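Local atomic coordinates of acyl-CoA dehydrogenase FadE3 (Mycobacterium smegmatis, PDB entry 4IV6), a protein that belongs to the acyl-CoA dehydrogenase family of flavoproteins, assembles from four subunits and holds dihydroflavine-adenine dinucleotide. Residues 264-267 / 268-272; 274-277 / 278-282; 334-337 / 338-341; 351-354 / 355-359. One frame throughout, in Å; residues are numbered along the deposited sequence.

Contact 1: residues 264-267 / 268-272. With FDA (dihydroflavine-adenine dinucleotide), chain C.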
# COMPACT_ATOMS: atom_id res chain seq x y z
N ALA B 264 3.36 -7.89 19.54
CA ALA B 264 3.80 -8.64 18.38
C ALA B 264 5.28 -9.05 18.49
O ALA B 264 5.64 -10.18 18.22
CB ALA B 264 3.56 -7.83 17.13
N LEU B 265 6.12 -8.12 18.91
CA LEU B 265 7.55 -8.41 19.03
C LEU B 265 7.83 -9.44 20.09
O LEU B 265 8.60 -10.37 19.87
CB LEU B 265 8.31 -7.13 19.36
CG LEU B 265 9.82 -7.26 19.50
CD1 LEU B 265 10.47 -7.81 18.25
CD2 LEU B 265 10.38 -5.87 19.80
N ARG B 266 7.17 -9.29 21.24
CA ARG B 266 7.28 -10.27 22.30
C ARG B 266 6.78 -11.63 21.84
O ARG B 266 7.47 -12.64 21.99
CB ARG B 266 6.50 -9.85 23.54
CG ARG B 266 6.44 -10.95 24.60
CD ARG B 266 5.71 -10.51 25.88
NE ARG B 266 4.40 -9.90 25.59
CZ ARG B 266 3.34 -10.55 25.08
NH1 ARG B 266 3.36 -11.86 24.78
NH2 ARG B 266 2.22 -9.86 24.87
N TYR B 267 5.56 -11.68 21.28
CA TYR B 267 5.03 -12.96 20.83
C TYR B 267 5.96 -13.64 19.83
O TYR B 267 6.11 -14.85 19.87
CB TYR B 267 3.66 -12.80 20.19
CG TYR B 267 2.95 -14.10 19.95
CD1 TYR B 267 2.40 -14.83 21.01
CD2 TYR B 267 2.84 -14.62 18.67
CE1 TYR B 267 1.74 -16.05 20.80
CE2 TYR B 267 2.18 -15.83 18.44
CZ TYR B 267 1.64 -16.55 19.50
OH TYR B 267 0.98 -17.74 19.23
N SER B 268 6.59 -12.87 18.95
CA SER B 268 7.44 -13.41 17.87
C SER B 268 8.72 -14.08 18.38
O SER B 268 9.38 -14.85 17.66
CB SER B 268 7.83 -12.32 16.88
OG SER B 268 8.92 -11.54 17.36
N GLN B 269 9.04 -13.80 19.64
CA GLN B 269 10.14 -14.45 20.32
C GLN B 269 9.66 -15.66 21.15
O GLN B 269 10.42 -16.56 21.38
CB GLN B 269 10.84 -13.44 21.22
CG GLN B 269 11.53 -12.35 20.44
CD GLN B 269 11.91 -11.18 21.32
OE1 GLN B 269 12.92 -11.21 22.03
NE2 GLN B 269 11.07 -10.16 21.33
N GLU B 270 8.41 -15.67 21.59
CA GLU B 270 7.88 -16.74 22.41
C GLU B 270 7.40 -17.90 21.56
O GLU B 270 7.63 -19.02 21.89
CB GLU B 270 6.74 -16.23 23.29
CG GLU B 270 7.21 -15.24 24.35
CD GLU B 270 6.05 -14.56 25.08
OE1 GLU B 270 4.89 -14.58 24.58
OE2 GLU B 270 6.31 -13.96 26.15
N ARG B 271 6.70 -17.63 20.47
CA ARG B 271 6.16 -18.64 19.60
C ARG B 271 7.23 -19.11 18.62
O ARG B 271 7.94 -18.26 18.03
CB ARG B 271 4.98 -18.05 18.81
CG ARG B 271 4.27 -19.01 17.87
CD ARG B 271 3.61 -20.17 18.61
NE ARG B 271 2.55 -20.77 17.80
CZ ARG B 271 1.67 -21.65 18.26
NH1 ARG B 271 1.71 -22.08 19.51
NH2 ARG B 271 0.73 -22.11 17.46
N GLU B 272 7.30 -20.43 18.43
CA GLU B 272 8.25 -21.06 17.51
C GLU B 272 7.48 -21.89 16.48
O GLU B 272 6.38 -22.37 16.75
CB GLU B 272 9.29 -21.91 18.24
CG GLU B 272 10.10 -21.14 19.27
CD GLU B 272 11.39 -21.83 19.69
OE1 GLU B 272 11.72 -22.90 19.15
OE2 GLU B 272 12.10 -21.26 20.56
PA FDA C . 1.57 -20.05 13.75
O1A FDA C . 1.93 -20.07 15.20
O2A FDA C . 1.89 -21.19 12.81
O5B FDA C . 2.19 -18.74 13.09
C5B FDA C . 2.28 -17.49 13.79
C4B FDA C . 2.77 -16.42 12.81
O4B FDA C . 4.02 -16.87 12.25
C3B FDA C . 1.82 -16.23 11.63
O3B FDA C . 1.99 -14.91 11.16
C2B FDA C . 2.40 -17.20 10.60
O2B FDA C . 2.04 -16.88 9.27
C1B FDA C . 3.87 -17.04 10.85
N9A FDA C . 4.62 -18.22 10.45
C8A FDA C . 4.63 -19.41 11.07
N7A FDA C . 5.46 -20.24 10.43
C5A FDA C . 6.02 -19.56 9.37
C6A FDA C . 6.95 -19.87 8.27
N6A FDA C . 7.51 -21.10 8.16
N1A FDA C . 7.23 -18.87 7.39
C2A FDA C . 6.67 -17.65 7.50
N3A FDA C . 5.79 -17.30 8.47
C4A FDA C . 5.45 -18.22 9.40
N1 FDA C . -7.90 -25.13 12.14
C2 FDA C . -8.42 -26.36 11.97
O2 FDA C . -7.65 -27.35 11.92
N3 FDA C . -9.74 -26.52 11.84
C4 FDA C . -10.61 -25.51 11.89
O4 FDA C . -11.81 -25.73 11.78
C4X FDA C . -10.14 -24.15 12.07
N5 FDA C . -10.94 -23.07 12.14
C5X FDA C . -10.45 -21.94 12.73
C6 FDA C . -11.30 -20.96 13.23
C7 FDA C . -10.81 -19.80 13.80
C7M FDA C . -11.75 -18.77 14.36
C8 FDA C . -9.44 -19.61 13.89
C8M FDA C . -8.81 -18.39 14.47
C9 FDA C . -8.58 -20.55 13.38
C9A FDA C . -9.06 -21.73 12.83
N10 FDA C . -8.14 -22.73 12.35
C10 FDA C . -8.67 -24.02 12.19
C1' FDA C . -6.75 -22.68 12.82
C2' FDA C . -5.97 -21.90 11.79
O2' FDA C . -5.90 -22.61 10.54
C3' FDA C . -4.61 -21.57 12.41
O3' FDA C . -4.77 -20.44 13.31
C4' FDA C . -3.60 -21.23 11.34
O4' FDA C . -3.17 -22.47 10.81
C5' FDA C . -2.37 -20.50 11.86
O5' FDA C . -1.86 -21.21 12.94
P FDA C . -1.16 -20.66 14.22
O1P FDA C . -2.07 -19.73 14.92
O2P FDA C . -0.73 -21.90 14.91
O3P FDA C . 0.02 -19.79 13.57

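Contact 2: residues 274-277 / 278-282. With FDA (dihydroflavine-adenine dinucleotide), chain C.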
# COMPACT_ATOMS: atom_id res chain seq x y z
N PHE B 274 8.63 -24.59 12.95
CA PHE B 274 9.64 -25.17 12.04
C PHE B 274 11.02 -25.07 12.66
O PHE B 274 11.97 -24.84 11.98
CB PHE B 274 9.60 -24.51 10.66
CG PHE B 274 8.27 -24.66 9.99
CD1 PHE B 274 7.26 -23.74 10.22
CD2 PHE B 274 8.00 -25.76 9.20
CE1 PHE B 274 6.03 -23.87 9.61
CE2 PHE B 274 6.76 -25.92 8.60
CZ PHE B 274 5.78 -24.98 8.79
N GLY B 275 11.10 -25.22 13.99
CA GLY B 275 12.38 -25.26 14.67
C GLY B 275 12.95 -23.92 15.15
O GLY B 275 14.05 -23.89 15.69
N LYS B 276 12.22 -22.81 14.97
CA LYS B 276 12.74 -21.53 15.47
C LYS B 276 11.69 -20.49 15.86
O LYS B 276 10.53 -20.60 15.46
CB LYS B 276 13.73 -20.92 14.49
CG LYS B 276 13.20 -20.68 13.13
CD LYS B 276 14.35 -20.56 12.12
CE LYS B 276 13.78 -20.09 10.79
NZ LYS B 276 14.80 -19.58 9.83
N PRO B 277 12.11 -19.50 16.67
CA PRO B 277 11.27 -18.33 16.98
C PRO B 277 10.78 -17.72 15.68
O PRO B 277 11.55 -17.61 14.72
CB PRO B 277 12.23 -17.38 17.71
CG PRO B 277 13.26 -18.27 18.31
CD PRO B 277 13.43 -19.42 17.35
N ILE B 278 9.50 -17.40 15.64
CA ILE B 278 8.88 -17.02 14.39
C ILE B 278 9.43 -15.75 13.79
O ILE B 278 9.34 -15.60 12.57
CB ILE B 278 7.34 -16.96 14.46
CG1 ILE B 278 6.84 -15.99 15.53
CG2 ILE B 278 6.77 -18.34 14.64
CD1 ILE B 278 5.35 -15.69 15.43
N TRP B 279 10.00 -14.84 14.59
CA TRP B 279 10.66 -13.65 14.02
C TRP B 279 11.77 -14.01 13.04
O TRP B 279 12.09 -13.21 12.16
CB TRP B 279 11.22 -12.71 15.08
CG TRP B 279 12.46 -13.16 15.82
CD1 TRP B 279 12.52 -13.82 17.00
CD2 TRP B 279 13.82 -12.95 15.42
NE1 TRP B 279 13.81 -14.02 17.39
CE2 TRP B 279 14.64 -13.48 16.44
CE3 TRP B 279 14.43 -12.29 14.32
CZ2 TRP B 279 16.03 -13.44 16.38
CZ3 TRP B 279 15.82 -12.25 14.27
CH2 TRP B 279 16.60 -12.82 15.28
N GLN B 280 12.34 -15.19 13.18
CA GLN B 280 13.43 -15.62 12.31
C GLN B 280 12.92 -16.12 10.96
O GLN B 280 13.73 -16.40 10.09
CB GLN B 280 14.31 -16.68 12.99
CG GLN B 280 14.95 -16.24 14.30
CD GLN B 280 15.86 -17.28 14.90
OE1 GLN B 280 16.01 -18.39 14.38
NE2 GLN B 280 16.47 -16.96 16.02
N HIS B 281 11.61 -16.27 10.79
CA HIS B 281 11.06 -16.41 9.41
C HIS B 281 10.93 -14.98 8.85
O HIS B 281 10.31 -14.10 9.49
CB HIS B 281 9.69 -17.09 9.38
CG HIS B 281 9.68 -18.41 10.05
ND1 HIS B 281 10.53 -19.43 9.69
CD2 HIS B 281 8.93 -18.88 11.07
CE1 HIS B 281 10.32 -20.46 10.48
NE2 HIS B 281 9.33 -20.17 11.30
N GLN B 282 11.55 -14.74 7.70
CA GLN B 282 11.57 -13.40 7.09
C GLN B 282 10.18 -12.79 6.95
O GLN B 282 10.01 -11.60 7.13
CB GLN B 282 12.31 -13.41 5.73
CG GLN B 282 13.81 -13.65 5.91
CD GLN B 282 14.58 -13.76 4.62
OE1 GLN B 282 14.02 -13.79 3.51
NE2 GLN B 282 15.90 -13.85 4.76
PA FDA C . 1.57 -20.05 13.75
O1A FDA C . 1.93 -20.07 15.20
O2A FDA C . 1.89 -21.19 12.81
O5B FDA C . 2.19 -18.74 13.09
C5B FDA C . 2.28 -17.49 13.79
C4B FDA C . 2.77 -16.42 12.81
O4B FDA C . 4.02 -16.87 12.25
C3B FDA C . 1.82 -16.23 11.63
O3B FDA C . 1.99 -14.91 11.16
C2B FDA C . 2.40 -17.20 10.60
O2B FDA C . 2.04 -16.88 9.27
C1B FDA C . 3.87 -17.04 10.85
N9A FDA C . 4.62 -18.22 10.45
C8A FDA C . 4.63 -19.41 11.07
N7A FDA C . 5.46 -20.24 10.43
C5A FDA C . 6.02 -19.56 9.37
C6A FDA C . 6.95 -19.87 8.27
N6A FDA C . 7.51 -21.10 8.16
N1A FDA C . 7.23 -18.87 7.39
C2A FDA C . 6.67 -17.65 7.50
N3A FDA C . 5.79 -17.30 8.47
C4A FDA C . 5.45 -18.22 9.40
N1 FDA C . -7.90 -25.13 12.14
C2 FDA C . -8.42 -26.36 11.97
O2 FDA C . -7.65 -27.35 11.92
N3 FDA C . -9.74 -26.52 11.84
C4 FDA C . -10.61 -25.51 11.89
O4 FDA C . -11.81 -25.73 11.78
C4X FDA C . -10.14 -24.15 12.07
N5 FDA C . -10.94 -23.07 12.14
C5X FDA C . -10.45 -21.94 12.73
C6 FDA C . -11.30 -20.96 13.23
C7 FDA C . -10.81 -19.80 13.80
C7M FDA C . -11.75 -18.77 14.36
C8 FDA C . -9.44 -19.61 13.89
C8M FDA C . -8.81 -18.39 14.47
C9 FDA C . -8.58 -20.55 13.38
C9A FDA C . -9.06 -21.73 12.83
N10 FDA C . -8.14 -22.73 12.35
C10 FDA C . -8.67 -24.02 12.19
C1' FDA C . -6.75 -22.68 12.82
C2' FDA C . -5.97 -21.90 11.79
O2' FDA C . -5.90 -22.61 10.54
C3' FDA C . -4.61 -21.57 12.41
O3' FDA C . -4.77 -20.44 13.31
C4' FDA C . -3.60 -21.23 11.34
O4' FDA C . -3.17 -22.47 10.81
C5' FDA C . -2.37 -20.50 11.86
O5' FDA C . -1.86 -21.21 12.94
P FDA C . -1.16 -20.66 14.22
O1P FDA C . -2.07 -19.73 14.92
O2P FDA C . -0.73 -21.90 14.91
O3P FDA C . 0.02 -19.79 13.57
O HOH W 1 12.39 -19.47 7.76

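Contact 3: residues 334-337 / 338-341. With FDA (dihydroflavine-adenine dinucleotide), chain C.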
# COMPACT_ATOMS: atom_id res chain seq x y z
N ALA B 334 -1.72 -2.31 13.94
CA ALA B 334 -2.69 -3.14 14.66
C ALA B 334 -3.03 -4.40 13.87
O ALA B 334 -3.02 -5.48 14.40
CB ALA B 334 -3.94 -2.37 15.02
N LEU B 335 -3.27 -4.26 12.57
CA LEU B 335 -3.58 -5.42 11.74
C LEU B 335 -2.41 -6.37 11.68
O LEU B 335 -2.61 -7.57 11.83
CB LEU B 335 -4.02 -5.01 10.34
CG LEU B 335 -4.17 -6.14 9.30
CD1 LEU B 335 -5.19 -7.16 9.74
CD2 LEU B 335 -4.59 -5.49 8.01
N ASP B 336 -1.20 -5.85 11.49
CA ASP B 336 -0.01 -6.70 11.35
C ASP B 336 0.30 -7.43 12.66
O ASP B 336 0.71 -8.57 12.63
CB ASP B 336 1.20 -5.93 10.87
CG ASP B 336 1.15 -5.64 9.35
OD1 ASP B 336 0.30 -6.18 8.60
OD2 ASP B 336 2.00 -4.83 8.92
N ALA B 337 0.00 -6.80 13.80
CA ALA B 337 0.15 -7.47 15.10
C ALA B 337 -0.81 -8.65 15.22
O ALA B 337 -0.43 -9.68 15.78
CB ALA B 337 -0.02 -6.51 16.26
N VAL B 338 -2.03 -8.53 14.66
CA VAL B 338 -2.97 -9.63 14.61
C VAL B 338 -2.33 -10.75 13.79
O VAL B 338 -2.36 -11.92 14.21
CB VAL B 338 -4.34 -9.19 14.04
CG1 VAL B 338 -5.20 -10.36 13.65
CG2 VAL B 338 -5.07 -8.37 15.09
N ARG B 339 -1.74 -10.38 12.64
CA ARG B 339 -1.17 -11.36 11.70
C ARG B 339 -0.04 -12.14 12.41
O ARG B 339 0.07 -13.36 12.29
CB ARG B 339 -0.56 -10.70 10.46
CG ARG B 339 -1.53 -9.99 9.51
CD ARG B 339 -0.71 -9.32 8.42
NE ARG B 339 -1.40 -8.40 7.52
CZ ARG B 339 -2.09 -8.76 6.45
NH1 ARG B 339 -2.24 -10.05 6.13
NH2 ARG B 339 -2.58 -7.83 5.65
N VAL B 340 0.78 -11.41 13.14
CA VAL B 340 1.91 -12.01 13.85
C VAL B 340 1.48 -13.09 14.83
O VAL B 340 2.21 -14.05 15.05
CB VAL B 340 2.79 -10.93 14.53
CG1 VAL B 340 3.79 -11.52 15.51
CG2 VAL B 340 3.57 -10.16 13.45
N HIS B 341 0.29 -12.93 15.42
CA HIS B 341 -0.25 -13.89 16.39
C HIS B 341 -0.94 -15.12 15.73
O HIS B 341 -1.37 -16.05 16.43
CB HIS B 341 -1.21 -13.19 17.35
CG HIS B 341 -0.53 -12.38 18.41
ND1 HIS B 341 0.04 -11.16 18.17
CD2 HIS B 341 -0.30 -12.65 19.72
CE1 HIS B 341 0.59 -10.69 19.27
NE2 HIS B 341 0.39 -11.58 20.23
PA FDA C . 1.57 -20.05 13.75
O1A FDA C . 1.93 -20.07 15.20
O2A FDA C . 1.89 -21.19 12.81
O5B FDA C . 2.19 -18.74 13.09
C5B FDA C . 2.28 -17.49 13.79
C4B FDA C . 2.77 -16.42 12.81
O4B FDA C . 4.02 -16.87 12.25
C3B FDA C . 1.82 -16.23 11.63
O3B FDA C . 1.99 -14.91 11.16
C2B FDA C . 2.40 -17.20 10.60
O2B FDA C . 2.04 -16.88 9.27
C1B FDA C . 3.87 -17.04 10.85
N9A FDA C . 4.62 -18.22 10.45
C8A FDA C . 4.63 -19.41 11.07
N7A FDA C . 5.46 -20.24 10.43
C5A FDA C . 6.02 -19.56 9.37
C6A FDA C . 6.95 -19.87 8.27
N6A FDA C . 7.51 -21.10 8.16
N1A FDA C . 7.23 -18.87 7.39
C2A FDA C . 6.67 -17.65 7.50
N3A FDA C . 5.79 -17.30 8.47
C4A FDA C . 5.45 -18.22 9.40
N1 FDA C . -7.90 -25.13 12.14
C2 FDA C . -8.42 -26.36 11.97
O2 FDA C . -7.65 -27.35 11.92
N3 FDA C . -9.74 -26.52 11.84
C4 FDA C . -10.61 -25.51 11.89
O4 FDA C . -11.81 -25.73 11.78
C4X FDA C . -10.14 -24.15 12.07
N5 FDA C . -10.94 -23.07 12.14
C5X FDA C . -10.45 -21.94 12.73
C6 FDA C . -11.30 -20.96 13.23
C7 FDA C . -10.81 -19.80 13.80
C7M FDA C . -11.75 -18.77 14.36
C8 FDA C . -9.44 -19.61 13.89
C8M FDA C . -8.81 -18.39 14.47
C9 FDA C . -8.58 -20.55 13.38
C9A FDA C . -9.06 -21.73 12.83
N10 FDA C . -8.14 -22.73 12.35
C10 FDA C . -8.67 -24.02 12.19
C1' FDA C . -6.75 -22.68 12.82
C2' FDA C . -5.97 -21.90 11.79
O2' FDA C . -5.90 -22.61 10.54
C3' FDA C . -4.61 -21.57 12.41
O3' FDA C . -4.77 -20.44 13.31
C4' FDA C . -3.60 -21.23 11.34
O4' FDA C . -3.17 -22.47 10.81
C5' FDA C . -2.37 -20.50 11.86
O5' FDA C . -1.86 -21.21 12.94
P FDA C . -1.16 -20.66 14.22
O1P FDA C . -2.07 -19.73 14.92
O2P FDA C . -0.73 -21.90 14.91
O3P FDA C . 0.02 -19.79 13.57
O HOH W 2 -1.02 -5.37 6.51

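Contact 4: residues 351-354 / 355-359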
# COMPACT_ATOMS: atom_id res chain seq x y z
N ASP B 351 -4.69 -9.47 23.36
CA ASP B 351 -5.00 -8.04 23.38
C ASP B 351 -5.00 -7.39 21.99
O ASP B 351 -5.55 -6.29 21.83
CB ASP B 351 -4.02 -7.30 24.30
CG ASP B 351 -4.19 -7.69 25.78
OD1 ASP B 351 -5.28 -8.14 26.18
OD2 ASP B 351 -3.22 -7.53 26.55
N VAL B 352 -4.38 -8.03 21.01
CA VAL B 352 -4.19 -7.41 19.72
C VAL B 352 -5.54 -7.14 19.04
O VAL B 352 -5.66 -6.19 18.29
CB VAL B 352 -3.18 -8.15 18.79
CG1 VAL B 352 -1.76 -7.99 19.33
CG2 VAL B 352 -3.50 -9.64 18.64
N GLU B 353 -6.56 -7.95 19.30
CA GLU B 353 -7.88 -7.70 18.71
C GLU B 353 -8.48 -6.41 19.23
O GLU B 353 -9.15 -5.72 18.49
CB GLU B 353 -8.85 -8.86 18.94
CG GLU B 353 -9.28 -9.07 20.38
CD GLU B 353 -10.52 -8.28 20.79
OE1 GLU B 353 -10.63 -7.91 21.98
OE2 GLU B 353 -11.39 -8.05 19.94
N ARG B 354 -8.19 -6.06 20.48
CA ARG B 354 -8.67 -4.81 21.02
C ARG B 354 -7.98 -3.62 20.33
O ARG B 354 -8.65 -2.63 20.00
CB ARG B 354 -8.43 -4.73 22.54
CG ARG B 354 -9.08 -3.51 23.13
CD ARG B 354 -8.36 -2.91 24.29
NE ARG B 354 -7.61 -3.81 25.18
CZ ARG B 354 -6.53 -3.37 25.85
NH1 ARG B 354 -6.11 -2.09 25.69
NH2 ARG B 354 -5.89 -4.17 26.68
N TYR B 355 -6.66 -3.68 20.14
CA TYR B 355 -5.99 -2.58 19.44
C TYR B 355 -6.55 -2.41 18.04
O TYR B 355 -6.68 -1.29 17.56
CB TYR B 355 -4.47 -2.74 19.40
CG TYR B 355 -3.84 -3.20 20.69
CD1 TYR B 355 -4.18 -2.63 21.91
CD2 TYR B 355 -2.87 -4.20 20.68
CE1 TYR B 355 -3.60 -3.07 23.09
CE2 TYR B 355 -2.29 -4.65 21.85
CZ TYR B 355 -2.65 -4.08 23.03
OH TYR B 355 -2.01 -4.52 24.16
N PHE B 356 -6.85 -3.53 17.39
CA PHE B 356 -7.40 -3.55 16.05
C PHE B 356 -8.78 -2.86 16.04
O PHE B 356 -9.09 -2.11 15.13
CB PHE B 356 -7.49 -5.01 15.58
CG PHE B 356 -8.12 -5.21 14.22
CD1 PHE B 356 -7.39 -5.04 13.06
CD2 PHE B 356 -9.44 -5.63 14.11
CE1 PHE B 356 -7.98 -5.26 11.81
CE2 PHE B 356 -10.01 -5.85 12.86
CZ PHE B 356 -9.28 -5.67 11.72
N ARG B 357 -9.59 -3.10 17.06
CA ARG B 357 -10.91 -2.48 17.16
C ARG B 357 -10.82 -1.00 17.55
O ARG B 357 -11.69 -0.24 17.21
CB ARG B 357 -11.77 -3.21 18.22
CG ARG B 357 -12.32 -4.56 17.81
CD ARG B 357 -13.28 -5.07 18.85
NE ARG B 357 -12.61 -5.45 20.09
CZ ARG B 357 -12.61 -4.76 21.23
NH1 ARG B 357 -13.29 -3.64 21.36
NH2 ARG B 357 -11.96 -5.24 22.28
N ASP B 358 -9.78 -0.62 18.29
CA ASP B 358 -9.63 0.76 18.77
C ASP B 358 -9.04 1.71 17.70
O ASP B 358 -9.40 2.87 17.63
CB ASP B 358 -8.78 0.82 20.02
CG ASP B 358 -9.56 0.42 21.29
OD1 ASP B 358 -10.81 0.29 21.22
OD2 ASP B 358 -8.92 0.24 22.34
N ALA B 359 -8.16 1.18 16.86
CA ALA B 359 -7.41 2.01 15.91
C ALA B 359 -8.25 2.82 14.91
O ALA B 359 -7.95 3.99 14.69
CB ALA B 359 -6.37 1.14 15.18
O HOH W 3 -6.56 0.23 23.86

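Contact 1: residues 264-267 / 268-272
Leu265 O, near the end of helix 234-270, accepts two side-chain bonds. Ser268 OG donates to it over 2.8 Å, and Gln269 NE2 reaches it over 2.9 Å in a nearly straight bond. The two donors come from opposite faces of the carbonyl plane. Gln269 keeps the oxygen within its own amide plane. The backbone bond of Gln269 N to the same oxygen is only weak, so the two side-chain donors are the main bonds to this oxygen.

Next in sequence, Arg266 NH1 forms a salt bridge to Glu270 OE1, one turn ahead, at 3.1 Å. The oxygen lies in the guanidinium plane but is met from above the carboxylate plane, and the two planes are 45° apart.

Arg271 is the first residue to leave the helix. Its N still bonds Tyr267 O, 2.9 Å away. With CG anti to the backbone N (chi1 -178°), the stem lies alongside the Tyr267 side chain, and a bend at chi2 (63°) takes the chain on toward FDA. Arg271 CB makes a CH-pi contact over one face of that ring, 3.9 Å from the centroid. Beyond it, Arg271 NE donates to FDA O1A at 2.8 Å and NH2 to FDA O2P at 2.9 Å. Arg271 NH1 bonds Pro129 O of the third subunit.

One guanidinium thus holds both phosphates of the dinucleotide. Its positive charge probably offsets theirs.

Contact 2: residues 274-277 / 278-282
Residues 274-277 and 278-282 run from a tight turn with positive phi at Phe274 and Gly275, through the short strand 276-277, into a 3-10 turn. Strands 272-273 and 276-277 form a small beta hairpin, and His281 then stands at the N-cap position of helix 282-310. Gln280 N closes the 3-10 turn on Pro277 O at 3.0 Å.

Around the turn, Pro277 CB packs 3.6 Å from Trp279 CD1, at an oblique angle to the indole. Gln280 CG lies over the centre of one indole face. Gln280 and Pro277 lie side by side and point the same way.

Lys276 CG sits between backbone N and carbonyl carbon (chi1 58°), and from there the extended chain passes across the side chains of Gln280 and His281. Its CB is 3.4 Å from Gln280 OE1, and its CE is 3.5 Å from His281 ND1. The amine makes a weak bond to Gln280 O. Water 1, in the plane of the imidazole, lies 2.7 Å from His281 ND1 and weakly accepts from Lys276 NZ.

At its other nitrogen, His281 NE2 is hydrogen-bonded to Ser273 OG. With both nitrogens engaged, the ring rotation is probably well fixed. One face of the ring lies over the FDA adenine, with CD2 3.4 Å from C5A. Phe274 CD1 is 3.4 Å from the exocyclic amine, FDA N6A. At the ribose, Ile278 CD1 approaches FDA O4B to 3.6 Å.

Contact 3: residues 334-337 / 338-341
Arg339 folds back along helix 316-340 toward Asp336 and Leu335, one turn earlier. Its CB sits 3.3 Å from Asp336 O. CG passes Leu335 O, and CD comes up to Asp336 OD1. The chain is extended from CG to NE. CG stands anti to the carbonyl carbon (chi1 -66°), which carries the chain back along the helix. NE then forms a salt bridge to Asp336 OD1 at 3.0 Å. The oxygen is met nearly along its C-O axis but lies somewhat out of the guanidinium plane. Carboxylate and guanidinium planes are 52° apart.

Water 2 bridges the same pair. It donates to Asp336 OD1 over 2.6 Å and accepts from Arg339 NH2. That NH2 also passes 3.9 Å from Leu335 CD2, and it forms a salt bridge to Glu328 of the third subunit. The arginine therefore ties its own helix to a neighbouring chain.

At the helix end, His341 ND1 donates to Ala337 O over 2.9 Å, with the oxygen close to the ring plane. The backbone bond of His341 N to that oxygen is weak, so the side chain supplements it. The His341 ring also stacks on Tyr267.

The carbonyl of Arg339 turns to FDA, whose O3B donates to Arg339 O over 2.7 Å. This is a helix C-terminal end that lines a dinucleotide site, with a backbone oxygen receiving a ribose hydroxyl.

Contact 4: residues 351-354 / 355-359
Glu353 OE2 accepts from Arg357 NE at 2.9 Å, and Glu353 OE1 accepts from Arg357 NH2 at 3.0 Å. This is a bidentate i to i+4 salt bridge in the first turns of helix 352-364. The arginine meets the carboxylate side-on, one nitrogen to each oxygen, and both bonds are nearly straight. Both oxygens lie close to the guanidinium plane, though the two planes are 29° apart. Glu353 is bent about its CB-CG bond (chi2 89°), which brings its carboxylate alongside the arginine. Arg357 NH1 has a second acid, Glu34, so the buried guanidinium charge is probably well balanced.

On another side of the helix, the Tyr355 ring lies across the backbone of Asp351. Asp351 O stands over the ring centre, 3.5 Å above its plane. Asp351 CB is 3.4 Å from Tyr355 OH, and that hydroxyl is hydrogen-bonded to Asp263 of helix 234-270. Asp351 OD1 forms a salt bridge to Arg31.

Arg354 is bent twice. Tyr355 CE1 lies over one face of its guanidinium, near the rim, with the two planes 72° apart. Arg354 NH1 also bonds Gly81 O. The guanidinium of Arg354 does not touch Asp358 directly. Asp358 OD1 accepts from Tyr206 N. Water 3, in the guanidinium plane, joins the two side chains, accepting from Arg354 NH1 at 3.0 Å and donating to Asp358 OD2 at 2.8 Å.

How the contacts relate
All four contacts lie within the C-terminal domain of the acyl-CoA dehydrogenase fold and follow one another along the chain. Contact 1 ends helix 234-270. Contact 2 carries the hairpin into helix 282-310, with its centre about 9 Å from that of contact 1. The two are joined by probable backbone bonds, such as Arg271 O to Ile278 N. Contact 3 ends helix 316-340, and its centre is about 11 Å from that of contact 1. Contacts 1, 2 and 3 all touch the same FDA, so parts distant in sequence build one dinucleotide site. Contact 4, on helix 352-364, packs against contact 3, through Val352 on Ala337 and His341. All four contacts reach the third subunit, so this part of the domain lies at a subunit interface.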